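2,3-dihydroxy-2,3-dihydrophenylpropionate dehydrogenase (Pseudomonas sp. MC1, PDB 5XTF) catalyses the NAD-dependent oxidation of naphthalene cis-dihydrodiol to 1,2-dihydroxynaphthalene, an early step in the breakdown of aromatic hydrocarbons. Local coordinates at residues A61-E66 / L71-G76; S161-G166 / V266-G271. All coordinates share one frame; numbering follows the deposited sequence.

Contact 1 (61-66 with 71-76) and contact 2 (161-166 with 266-271) lie at the two edges of one parallel sheet of seven strands. Strand 72-75 is outermost at one edge within this chain and strand 266-269 at the other. The contact centres are about 30 Å apart, on opposite sides of the chain's centre, and the nearest atoms are about 19 Å apart. Contact 1 comes first along the chain, and contact 2 follows wholly after it. Both belong to the Rossmann-type fold of the short-chain dehydrogenases. Contact 1 packs a helix on an edge strand within one subunit. At contact 2 the edge strand 266-269 also meets a second subunit, so that edge takes part in building the tetramer.

Contact 1 (A61-E66 / L71-G76); sequences ALLCNE and LEIVVG
Ile73 overlaps Leu63 with the end of its side chain. Its CD1 comes to 3.7 Å from Leu63 CB and also lies beside CD1 of the same leucine, 4.0 Å from it. The two side chains cross at a slant. CG1 of Ile73 stands anti to its carbonyl carbon (chi1 -58°), and the chain runs on extended to CD1 (chi2 173°). This carries the methyl across to the helix. Cys64 meets the same methyl through its sulfur, with SG 4.1 Å from Ile73 CD1. Thus one methyl touches two successive helix residues. Leu71 adds a looser touch just before the strand, its CD1 4.2 Å from Leu63 CB. No hydrogen bond joins the two segments, and the contact is entirely apolar. The two leucines form its buried side, and Cys64 lies at the more open side. Leu63 also packs on Leu37 of helix 34-46, and Leu71 on Lys44 of that helix. The side chain of Gln59, an NAD-binding residue with no NAD bound in this chain, is about 6 Å from that of Leu63. The packing belongs to the beta-alpha-beta unit of strand 49-54, helix 57-67 and strand 72-75 in the Rossmann fold.

Contact 2 (S161-G166 / V266-G271); sequences SSHAVG and VISIDG
His163 and Val266 point at each other across the gap between loop and strand. The imidazole presents an edge to the valine: CG1 of Val266 lies close to the ring plane, 3.8 Å from His163 CE1 and 4.0 Å from His163 NE2. With chi1 at 169°, this methyl is turned away from the valine's own backbone N and meets the ring edge. Ser268 approaches the ring obliquely. Its OG is 3.6 Å from His163 NE2 and 3.9 Å from His163 CD2, with no hydrogen bond between the two side chains. NE2 is instead hydrogen-bonded to Ser200 OG on strand 195-201, next to 266-269. One face of the imidazole is packed by the preceding residue, with Ser162 CB 4.0 Å above the plane and over the ring centre. This packing and the NE2 bond together restrict the ring's rotation. The contact lies near the cofactor site of the short-chain dehydrogenase fold, empty in this chain: the side chain of His163 is about 8 Å from that of the NAD-binding Lys176, whose backbone O is hydrogen-bonded to Ser162 OG. The loop between strand 153-157 and helix 170-190 is thereby joined to strand 266-269, with His163 also touching Leu180 of that helix.

Contact 1 (A61-E66 / L71-G76)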
loop_
_atom_site.group_PDB
_atom_site.type_symbol
_atom_site.label_atom_id
_atom_site.label_comp_id
_atom_site.label_asym_id
_atom_site.label_seq_id
_atom_site.Cartn_x
_atom_site.Cartn_y
_atom_site.Cartn_z
ATOM N N ALA B 61 37.659 -16.500 -2.642
ATOM C CA ALA B 61 38.616 -16.623 -3.736
ATOM C C ALA B 61 38.070 -15.994 -5.007
ATOM O O ALA B 61 38.822 -15.395 -5.790
ATOM C CB ALA B 61 38.959 -18.093 -3.968
ATOM N N LEU B 62 36.761 -16.121 -5.227
ATOM C CA LEU B 62 36.131 -15.434 -6.343
ATOM C C LEU B 62 36.382 -13.929 -6.273
ATOM O O LEU B 62 36.710 -13.299 -7.288
ATOM C CB LEU B 62 34.639 -15.755 -6.340
ATOM C CG LEU B 62 33.722 -15.454 -7.525
ATOM C CD1 LEU B 62 32.384 -16.122 -7.249
ATOM C CD2 LEU B 62 33.515 -13.957 -7.747
ATOM N N LEU B 63 36.250 -13.336 -5.081
ATOM C CA LEU B 63 36.420 -11.891 -4.951
ATOM C C LEU B 63 37.879 -11.474 -5.054
ATOM O O LEU B 63 38.165 -10.365 -5.525
ATOM C CB LEU B 63 35.841 -11.396 -3.624
ATOM C CG LEU B 63 34.317 -11.367 -3.498
ATOM C CD1 LEU B 63 33.935 -10.845 -2.129
ATOM C CD2 LEU B 63 33.709 -10.484 -4.596
ATOM N N CYS B 64 38.808 -12.337 -4.603
ATOM C CA CYS B 64 40.235 -12.032 -4.683
ATOM C C CYS B 64 40.758 -12.153 -6.112
ATOM O O CYS B 64 41.512 -11.291 -6.575
ATOM C CB CYS B 64 41.024 -12.945 -3.746
ATOM S SG CYS B 64 40.709 -12.591 -2.002
ATOM N N ASN B 65 40.367 -13.212 -6.824
ATOM C CA ASN B 65 40.748 -13.330 -8.225
ATOM C C ASN B 65 40.413 -12.072 -9.008
ATOM O O ASN B 65 41.100 -11.746 -9.977
ATOM C CB ASN B 65 40.041 -14.515 -8.879
ATOM C CG ASN B 65 40.447 -15.843 -8.293
ATOM O OD1 ASN B 65 41.362 -15.933 -7.476
ATOM N ND2 ASN B 65 39.767 -16.893 -8.723
ATOM N N GLU B 66 39.350 -11.364 -8.623
ATOM C CA GLU B 66 38.962 -10.190 -9.393
ATOM C C GLU B 66 39.575 -8.917 -8.832
ATOM O O GLU B 66 40.050 -8.076 -9.597
ATOM C CB GLU B 66 37.428 -10.065 -9.450
ATOM C CG GLU B 66 36.918 -8.877 -10.299
ATOM C CD GLU B 66 35.434 -9.006 -10.743
ATOM O OE1 GLU B 66 34.823 -10.101 -10.639
ATOM O OE2 GLU B 66 34.879 -7.991 -11.226
ATOM N N LEU B 71 39.704 -5.145 -1.565
ATOM C CA LEU B 71 38.548 -5.298 -0.694
ATOM C C LEU B 71 38.985 -5.718 0.699
ATOM O O LEU B 71 40.085 -6.231 0.912
ATOM C CB LEU B 71 37.561 -6.334 -1.236
ATOM C CG LEU B 71 37.142 -6.169 -2.689
ATOM C CD1 LEU B 71 36.171 -7.256 -3.068
ATOM C CD2 LEU B 71 36.551 -4.792 -2.942
ATOM N N GLU B 72 38.103 -5.481 1.653
ATOM C CA GLU B 72 38.197 -6.078 2.971
ATOM C C GLU B 72 37.118 -7.143 3.015
ATOM O O GLU B 72 35.950 -6.844 2.756
ATOM C CB GLU B 72 37.996 -5.029 4.062
ATOM C CG GLU B 72 38.407 -5.474 5.452
ATOM C CD GLU B 72 39.902 -5.798 5.554
ATOM O OE1 GLU B 72 40.725 -5.128 4.882
ATOM O OE2 GLU B 72 40.256 -6.718 6.315
ATOM N N ILE B 73 37.501 -8.380 3.296
ATOM C CA ILE B 73 36.599 -9.520 3.182
ATOM C C ILE B 73 36.573 -10.263 4.507
ATOM O O ILE B 73 37.620 -10.522 5.105
ATOM C CB ILE B 73 37.007 -10.459 2.031
ATOM C CG1 ILE B 73 37.032 -9.693 0.705
ATOM C CG2 ILE B 73 36.073 -11.672 1.954
ATOM C CD1 ILE B 73 37.592 -10.484 -0.477
ATOM N N VAL B 74 35.373 -10.573 4.977
ATOM C CA VAL B 74 35.155 -11.432 6.131
ATOM C C VAL B 74 34.345 -12.624 5.646
ATOM O O VAL B 74 33.349 -12.448 4.930
ATOM C CB VAL B 74 34.413 -10.696 7.264
ATOM C CG1 VAL B 74 34.027 -11.659 8.352
ATOM C CG2 VAL B 74 35.251 -9.557 7.816
ATOM N N VAL B 75 34.789 -13.830 6.000
ATOM C CA VAL B 75 34.086 -15.067 5.681
ATOM C C VAL B 75 33.356 -15.527 6.932
ATOM O O VAL B 75 33.982 -15.665 7.993
ATOM C CB VAL B 75 35.056 -16.163 5.205
ATOM C CG1 VAL B 75 34.298 -17.468 5.026
ATOM C CG2 VAL B 75 35.803 -15.754 3.926
ATOM N N GLY B 76 32.057 -15.792 6.819
ATOM C CA GLY B 76 31.314 -16.288 7.958
ATOM C C GLY B 76 29.815 -16.136 7.773
ATOM O O GLY B 76 29.327 -15.817 6.691
#

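Contact 2 (S161-G166 / V266-G271)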
loop_
_atom_site.group_PDB
_atom_site.type_symbol
_atom_site.label_atom_id
_atom_site.label_comp_id
_atom_site.label_asym_id
_atom_site.label_seq_id
_atom_site.Cartn_x
_atom_site.Cartn_y
_atom_site.Cartn_z
ATOM N N SER B 161 8.372 -10.351 -3.176
ATOM C CA SER B 161 7.567 -11.013 -2.160
ATOM C C SER B 161 7.203 -10.092 -1.004
ATOM O O SER B 161 6.349 -10.459 -0.186
ATOM C CB SER B 161 8.312 -12.238 -1.627
ATOM O OG SER B 161 8.357 -13.284 -2.591
ATOM N N SER B 162 7.835 -8.920 -0.904
ATOM C CA SER B 162 7.407 -7.928 0.073
ATOM C C SER B 162 6.074 -7.278 -0.297
ATOM O O SER B 162 5.454 -6.653 0.566
ATOM C CB SER B 162 8.467 -6.837 0.222
ATOM O OG SER B 162 9.737 -7.381 0.516
ATOM N N HIS B 163 5.632 -7.389 -1.549
ATOM C CA HIS B 163 4.443 -6.689 -2.035
ATOM C C HIS B 163 3.366 -7.623 -2.563
ATOM O O HIS B 163 2.182 -7.366 -2.346
ATOM C CB HIS B 163 4.830 -5.683 -3.147
ATOM C CG HIS B 163 6.107 -4.952 -2.876
ATOM N ND1 HIS B 163 6.196 -3.922 -1.963
ATOM C CD2 HIS B 163 7.359 -5.132 -3.364
ATOM C CE1 HIS B 163 7.445 -3.486 -1.914
ATOM N NE2 HIS B 163 8.170 -4.208 -2.750
ATOM N N ALA B 164 3.743 -8.703 -3.244
ATOM C CA ALA B 164 2.795 -9.595 -3.896
ATOM C C ALA B 164 3.087 -11.035 -3.492
ATOM O O ALA B 164 4.123 -11.336 -2.891
ATOM C CB ALA B 164 2.851 -9.445 -5.426
ATOM N N VAL B 165 2.161 -11.933 -3.843
ATOM C CA VAL B 165 2.331 -13.361 -3.591
ATOM C C VAL B 165 2.811 -14.025 -4.872
ATOM O O VAL B 165 2.932 -13.371 -5.913
ATOM C CB VAL B 165 1.025 -14.006 -3.101
ATOM C CG1 VAL B 165 0.468 -13.232 -1.917
ATOM C CG2 VAL B 165 0.021 -14.053 -4.228
ATOM N N GLY B 166 3.085 -15.323 -4.811
ATOM C CA GLY B 166 3.500 -16.049 -5.994
ATOM C C GLY B 166 4.945 -16.512 -5.973
ATOM O O GLY B 166 5.243 -17.620 -6.424
ATOM N N VAL B 266 11.153 2.445 -0.832
ATOM C CA VAL B 266 11.398 1.106 -1.349
ATOM C C VAL B 266 11.273 1.166 -2.871
ATOM O O VAL B 266 10.224 1.554 -3.394
ATOM C CB VAL B 266 10.422 0.086 -0.746
ATOM C CG1 VAL B 266 10.496 -1.247 -1.482
ATOM C CG2 VAL B 266 10.735 -0.110 0.720
ATOM N N ILE B 267 12.341 0.809 -3.577
ATOM C CA ILE B 267 12.384 0.854 -5.032
ATOM C C ILE B 267 12.191 -0.565 -5.559
ATOM O O ILE B 267 13.075 -1.416 -5.414
ATOM C CB ILE B 267 13.703 1.467 -5.534
ATOM C CG1 ILE B 267 13.803 2.930 -5.082
ATOM C CG2 ILE B 267 13.835 1.313 -7.049
ATOM C CD1 ILE B 267 15.074 3.624 -5.471
ATOM N N SER B 268 11.037 -0.825 -6.171
ATOM C CA SER B 268 10.793 -2.099 -6.842
ATOM C C SER B 268 11.530 -2.160 -8.165
ATOM O O SER B 268 11.515 -1.205 -8.947
ATOM C CB SER B 268 9.301 -2.306 -7.108
ATOM O OG SER B 268 8.612 -2.453 -5.891
ATOM N N ILE B 269 12.147 -3.304 -8.429
ATOM C CA ILE B 269 12.797 -3.551 -9.707
ATOM C C ILE B 269 12.563 -5.020 -10.041
ATOM O O ILE B 269 13.351 -5.896 -9.672
ATOM C CB ILE B 269 14.291 -3.153 -9.666
ATOM C CG1 ILE B 269 14.984 -3.507 -10.978
ATOM C CG2 ILE B 269 15.015 -3.765 -8.466
ATOM C CD1 ILE B 269 16.257 -2.719 -11.233
ATOM N N ASP B 270 11.453 -5.298 -10.740
ATOM C CA ASP B 270 10.925 -6.653 -10.824
ATOM C C ASP B 270 10.302 -6.972 -12.177
ATOM O O ASP B 270 9.562 -7.957 -12.286
ATOM C CB ASP B 270 9.871 -6.862 -9.742
ATOM C CG ASP B 270 8.748 -5.818 -9.797
ATOM O OD1 ASP B 270 8.696 -4.996 -10.753
ATOM O OD2 ASP B 270 7.895 -5.830 -8.879
ATOM N N GLY B 271 10.545 -6.151 -13.197
ATOM C CA GLY B 271 9.973 -6.411 -14.499
ATOM C C GLY B 271 8.467 -6.349 -14.535
ATOM O O GLY B 271 7.857 -6.910 -15.449
#